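Local coordinates for VAO-type flavoprotein oxidase VAO615 (Myceliophthora thermophila, PDB 6F72) that is probably an oxidoreductase that carries a bicovalently bound FAD and, once reduced, reacts rapidly with molecular oxygen, its substrate being still unknown, at residues S27-S39 / V562-A574. Residues are numbered along the deposited sequence; the frame is centred on the assembly and turned at random.
Sequences SCRVLPGDAAWPS and VWDVDATGRLCRA. With NAG (2-acetamido-2-deoxy-beta-D-glucopyranose), chain C.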
loop_
_atom_site.group_PDB
_atom_site.type_symbol
_atom_site.label_atom_id
_atom_site.label_comp_id
_atom_site.label_asym_id
_atom_site.label_seq_id
_atom_site.Cartn_x
_atom_site.Cartn_y
_atom_site.Cartn_z
ATOM N N SER A 27 0.576 32.020 5.013
ATOM C CA SER A 27 1.975 31.531 4.841
ATOM C C SER A 27 2.094 30.058 5.256
ATOM O O SER A 27 2.611 29.238 4.496
ATOM C CB SER A 27 2.943 32.412 5.641
ATOM O OG SER A 27 4.263 32.310 5.139
ATOM N N CYS A 28 1.593 29.739 6.451
ATOM C CA CYS A 28 1.639 28.390 7.024
ATOM C C CYS A 28 0.255 27.885 7.427
ATOM O O CYS A 28 -0.632 28.683 7.733
ATOM C CB CYS A 28 2.528 28.389 8.262
ATOM S SG CYS A 28 4.251 28.857 7.996
ATOM N N ARG A 29 0.073 26.564 7.432
ATOM C CA ARG A 29 -1.129 25.939 7.995
ATOM C C ARG A 29 -1.154 26.142 9.504
ATOM O O ARG A 29 -0.102 26.086 10.159
ATOM C CB ARG A 29 -1.168 24.437 7.701
ATOM C CG ARG A 29 -1.354 24.058 6.245
ATOM C CD ARG A 29 -2.626 24.636 5.653
ATOM N NE ARG A 29 -2.881 24.074 4.338
ATOM C CZ ARG A 29 -3.697 24.601 3.436
ATOM N NH1 ARG A 29 -4.350 25.728 3.694
ATOM N NH2 ARG A 29 -3.850 24.000 2.264
ATOM N N VAL A 30 -2.348 26.378 10.044
ATOM C CA VAL A 30 -2.523 26.624 11.486
ATOM C C VAL A 30 -2.422 25.334 12.312
ATOM O O VAL A 30 -2.827 24.254 11.858
ATOM C CB VAL A 30 -3.835 27.396 11.820
ATOM C CG1 VAL A 30 -3.795 28.819 11.263
ATOM C CG2 VAL A 30 -5.076 26.641 11.355
ATOM N N LEU A 31 -1.879 25.466 13.522
ATOM C CA LEU A 31 -1.675 24.339 14.432
ATOM C C LEU A 31 -2.427 24.552 15.744
ATOM O O LEU A 31 -2.698 25.705 16.103
ATOM C CB LEU A 31 -0.172 24.136 14.697
ATOM C CG LEU A 31 0.684 23.561 13.552
ATOM C CD1 LEU A 31 2.096 23.284 14.058
ATOM C CD2 LEU A 31 0.086 22.291 12.960
ATOM N N PRO A 32 -2.795 23.451 16.458
ATOM C CA PRO A 32 -3.397 23.664 17.789
ATOM C C PRO A 32 -2.429 24.462 18.651
ATOM O O PRO A 32 -1.219 24.194 18.638
ATOM C CB PRO A 32 -3.584 22.242 18.339
ATOM C CG PRO A 32 -3.588 21.368 17.131
ATOM C CD PRO A 32 -2.653 22.014 16.154
ATOM N N GLY A 33 -2.959 25.471 19.335
ATOM C CA GLY A 33 -2.150 26.416 20.103
ATOM C C GLY A 33 -2.048 27.791 19.459
ATOM O O GLY A 33 -1.869 28.786 20.165
ATOM N N ASP A 34 -2.155 27.845 18.126
ATOM C CA ASP A 34 -2.112 29.115 17.381
ATOM C C ASP A 34 -3.293 30.012 17.728
ATOM O O ASP A 34 -4.406 29.521 17.957
ATOM C CB ASP A 34 -2.130 28.868 15.871
ATOM C CG ASP A 34 -0.873 28.175 15.361
ATOM O OD1 ASP A 34 0.013 27.845 16.177
ATOM O OD2 ASP A 34 -0.783 27.962 14.125
ATOM N N ALA A 35 -3.044 31.322 17.751
ATOM C CA ALA A 35 -4.103 32.315 17.906
ATOM C C ALA A 35 -5.199 32.115 16.849
ATOM O O ALA A 35 -6.382 32.282 17.147
ATOM C CB ALA A 35 -3.527 33.718 17.835
ATOM N N ALA A 36 -4.802 31.712 15.640
ATOM C CA ALA A 36 -5.722 31.510 14.516
ATOM C C ALA A 36 -6.333 30.098 14.386
ATOM O O ALA A 36 -7.124 29.863 13.463
ATOM C CB ALA A 36 -5.064 31.939 13.209
ATOM N N TRP A 37 -5.981 29.174 15.293
ATOM C CA TRP A 37 -6.654 27.862 15.379
ATOM C C TRP A 37 -8.157 28.082 15.593
ATOM O O TRP A 37 -8.531 28.951 16.384
ATOM C CB TRP A 37 -6.085 27.028 16.527
ATOM C CG TRP A 37 -6.654 25.627 16.640
ATOM C CD1 TRP A 37 -7.533 25.172 17.581
ATOM C CD2 TRP A 37 -6.373 24.509 15.785
ATOM N NE1 TRP A 37 -7.819 23.841 17.367
ATOM C CE2 TRP A 37 -7.120 23.409 16.273
ATOM C CE3 TRP A 37 -5.566 24.330 14.645
ATOM C CZ2 TRP A 37 -7.084 22.143 15.663
ATOM C CZ3 TRP A 37 -5.525 23.065 14.041
ATOM C CH2 TRP A 37 -6.281 21.992 14.555
ATOM N N PRO A 38 -9.020 27.328 14.871
ATOM C CA PRO A 38 -10.457 27.572 14.994
ATOM C C PRO A 38 -10.967 27.328 16.417
ATOM O O PRO A 38 -10.582 26.339 17.040
ATOM C CB PRO A 38 -11.073 26.567 14.008
ATOM C CG PRO A 38 -9.991 26.255 13.037
ATOM C CD PRO A 38 -8.734 26.294 13.853
ATOM N N SER A 39 -11.808 28.243 16.912
ATOM C CA SER A 39 -12.508 28.102 18.206
ATOM C C SER A 39 -13.330 26.808 18.288
ATOM O O SER A 39 -13.616 26.189 17.273
ATOM C CB SER A 39 -13.416 29.315 18.461
ATOM O OG SER A 39 -14.506 29.343 17.551
ATOM N N VAL A 562 5.414 22.074 -3.044
ATOM C CA VAL A 562 4.782 23.356 -2.707
ATOM C C VAL A 562 4.835 23.615 -1.188
ATOM O O VAL A 562 4.953 24.764 -0.765
ATOM C CB VAL A 562 3.334 23.441 -3.272
ATOM C CG1 VAL A 562 2.572 24.657 -2.749
ATOM C CG2 VAL A 562 3.366 23.478 -4.797
ATOM N N TRP A 563 4.777 22.551 -0.384
ATOM C CA TRP A 563 4.835 22.672 1.080
ATOM C C TRP A 563 6.175 22.213 1.674
ATOM O O TRP A 563 6.682 21.140 1.319
ATOM C CB TRP A 563 3.682 21.893 1.732
ATOM C CG TRP A 563 2.312 22.393 1.343
ATOM C CD1 TRP A 563 1.472 21.847 0.406
ATOM C CD2 TRP A 563 1.629 23.544 1.870
ATOM N NE1 TRP A 563 0.307 22.575 0.331
ATOM C CE2 TRP A 563 0.374 23.623 1.211
ATOM C CE3 TRP A 563 1.946 24.509 2.844
ATOM C CZ2 TRP A 563 -0.559 24.637 1.482
ATOM C CZ3 TRP A 563 1.015 25.514 3.118
ATOM C CH2 TRP A 563 -0.224 25.570 2.433
ATOM N N ASP A 564 6.738 23.050 2.558
ATOM C CA ASP A 564 7.818 22.674 3.500
ATOM C C ASP A 564 7.225 22.248 4.834
ATOM O O ASP A 564 6.235 22.828 5.301
ATOM C CB ASP A 564 8.752 23.853 3.822
ATOM C CG ASP A 564 9.608 24.285 2.658
ATOM O OD1 ASP A 564 9.974 23.450 1.789
ATOM O OD2 ASP A 564 9.935 25.491 2.632
ATOM N N VAL A 565 7.866 21.259 5.450
ATOM C CA VAL A 565 7.532 20.790 6.785
ATOM C C VAL A 565 8.628 21.335 7.713
ATOM O O VAL A 565 9.793 20.952 7.565
ATOM C CB VAL A 565 7.498 19.235 6.828
ATOM C CG1 VAL A 565 7.208 18.720 8.236
ATOM C CG2 VAL A 565 6.493 18.685 5.819
ATOM N N ASP A 566 8.278 22.232 8.641
ATOM C CA ASP A 566 9.293 22.761 9.571
ATOM C C ASP A 566 9.603 21.760 10.696
ATOM O O ASP A 566 8.992 20.686 10.751
ATOM C CB ASP A 566 8.990 24.208 10.040
ATOM C CG ASP A 566 7.930 24.303 11.148
ATOM O OD1 ASP A 566 7.619 23.308 11.847
ATOM O OD2 ASP A 566 7.417 25.429 11.334
ATOM N N ALA A 567 10.546 22.109 11.574
ATOM C CA ALA A 567 11.019 21.214 12.643
ATOM C C ALA A 567 9.898 20.671 13.538
ATOM O O ALA A 567 9.927 19.497 13.947
ATOM C CB ALA A 567 12.078 21.910 13.483
ATOM N N THR A 568 8.914 21.530 13.812
ATOM C CA THR A 568 7.779 21.221 14.675
ATOM C C THR A 568 6.731 20.365 13.931
ATOM O O THR A 568 5.856 19.773 14.557
ATOM C CB THR A 568 7.124 22.517 15.222
ATOM O OG1 THR A 568 6.233 23.080 14.242
ATOM C CG2 THR A 568 8.172 23.566 15.588
ATOM N N GLY A 569 6.819 20.320 12.598
ATOM C CA GLY A 569 5.890 19.545 11.768
ATOM C C GLY A 569 4.818 20.359 11.054
ATOM O O GLY A 569 3.938 19.794 10.396
ATOM N N ARG A 570 4.904 21.684 11.184
ATOM C CA ARG A 570 4.004 22.634 10.525
ATOM C C ARG A 570 4.232 22.695 9.010
ATOM O O ARG A 570 5.374 22.733 8.527
ATOM C CB ARG A 570 4.199 24.032 11.116
ATOM C CG ARG A 570 3.108 25.033 10.755
ATOM C CD ARG A 570 3.506 26.444 11.179
ATOM N NE ARG A 570 3.448 26.655 12.628
ATOM C CZ ARG A 570 2.331 26.892 13.314
ATOM N NH1 ARG A 570 1.149 26.940 12.693
ATOM N NH2 ARG A 570 2.387 27.077 14.629
ATOM N N LEU A 571 3.127 22.731 8.269
ATOM C CA LEU A 571 3.170 22.895 6.824
ATOM C C LEU A 571 3.234 24.374 6.474
ATOM O O LEU A 571 2.365 25.148 6.867
ATOM C CB LEU A 571 1.971 22.203 6.192
ATOM C CG LEU A 571 2.255 20.941 5.373
ATOM C CD1 LEU A 571 2.845 19.812 6.209
ATOM C CD2 LEU A 571 0.970 20.505 4.678
ATOM N N CYS A 572 4.298 24.765 5.773
ATOM C CA CYS A 572 4.470 26.147 5.310
ATOM C C CYS A 572 4.790 26.206 3.810
ATOM O O CYS A 572 5.431 25.305 3.265
ATOM C CB CYS A 572 5.551 26.871 6.108
ATOM S SG CYS A 572 5.212 27.059 7.873
ATOM N N ARG A 573 4.327 27.262 3.146
ATOM C CA ARG A 573 4.522 27.396 1.699
ATOM C C ARG A 573 5.996 27.614 1.371
ATOM O O ARG A 573 6.628 28.557 1.873
ATOM C CB ARG A 573 3.633 28.493 1.097
ATOM C CG ARG A 573 2.196 28.029 0.905
ATOM C CD ARG A 573 1.365 28.912 -0.012
ATOM N NE ARG A 573 0.064 28.283 -0.266
ATOM C CZ ARG A 573 -0.274 27.632 -1.382
ATOM N NH1 ARG A 573 0.563 27.524 -2.410
ATOM N NH2 ARG A 573 -1.476 27.093 -1.479
ATOM N N ALA A 574 6.538 26.705 0.564
ATOM C CA ALA A 574 7.919 26.773 0.117
ATOM C C ALA A 574 8.149 28.039 -0.712
ATOM O O ALA A 574 7.224 28.615 -1.290
ATOM C CB ALA A 574 8.272 25.529 -0.684
ATOM O OXT ALA A 574 9.275 28.523 -0.806
HETATM C C1 NAG C . 12.133 16.259 14.561
HETATM C C2 NAG C . 13.263 17.132 15.105
HETATM C C3 NAG C . 13.517 18.327 14.189
HETATM C C4 NAG C . 13.715 17.922 12.716
HETATM C C5 NAG C . 12.653 16.920 12.241
HETATM C C6 NAG C . 13.065 16.271 10.916
HETATM C C7 NAG C . 13.530 17.015 17.563
HETATM C C8 NAG C . 13.149 17.664 18.864
HETATM N N2 NAG C . 13.016 17.592 16.467
HETATM O O3 NAG C . 14.676 19.020 14.670
HETATM O O4 NAG C . 13.614 19.078 11.877
HETATM O O5 NAG C . 12.394 15.880 13.201
HETATM O O6 NAG C . 13.985 15.193 11.142
HETATM O O7 NAG C . 14.256 16.025 17.540
#
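C28 and C572 join the start of the modelled chain to its end through a disulfide, SG to SG 2.0 Å, and the example illustrates how a covalent tie is seconded by backbone and side-chain hydrogen bonds. The two cysteines form a single antiparallel bridge flanked by hydrogen bonds: R573 N donates a hydrogen bond to S27 O at 2.9 Å, and R29 N donates one to L571 O at 2.8 Å. Segment 27-39 thereby runs beside strand 571-573, which pairs on its other side with strand 563-565 in the C-terminal hairpin.

R570 supplies the other polar bonds between the two segments. With CG anti to the backbone N (chi1 -166°) and a bend at chi3, its guanidinium arrives end-on at the D34 carboxylate, the two planes only 19° apart. R570 NH2 meets D34 OD1 at 2.9 Å and R570 NH1 meets D34 OD2 at 2.6 Å, both on syn lone pairs. R570 NH1 also reaches R29 O at 3.0 Å, in the carbonyl plane. L31 N donates to the same D34 OD2 from above the carboxylate plane, while L31 CD1 lies 3.7 Å over the centre of the R570 guanidinium. Replacing R570 with a leucine would probably leave the D34 carboxylate without its countercharge and R29 O without this donor.

On the hairpin side, D566 OD1 accepts from R570 N and T568 OG1, which probably steadies the type I turn from D566 to G569. The R29 side chain crosses that of W563 at about a right angle, W563 CH2 lying over one face of the guanidinium near its rim, with R29 NH2 3.4 Å from W563 CZ2; R29 NH1 bonds to N147, and W563 NE1 donates to S550 O.

Chemically, the disulfide fixes the two termini together, whereas the bidentate salt bridge, backed by L31 N on D34 OD2 and by R29 O on R570 NH1, probably sets the course of the loop leading to helix 40-49.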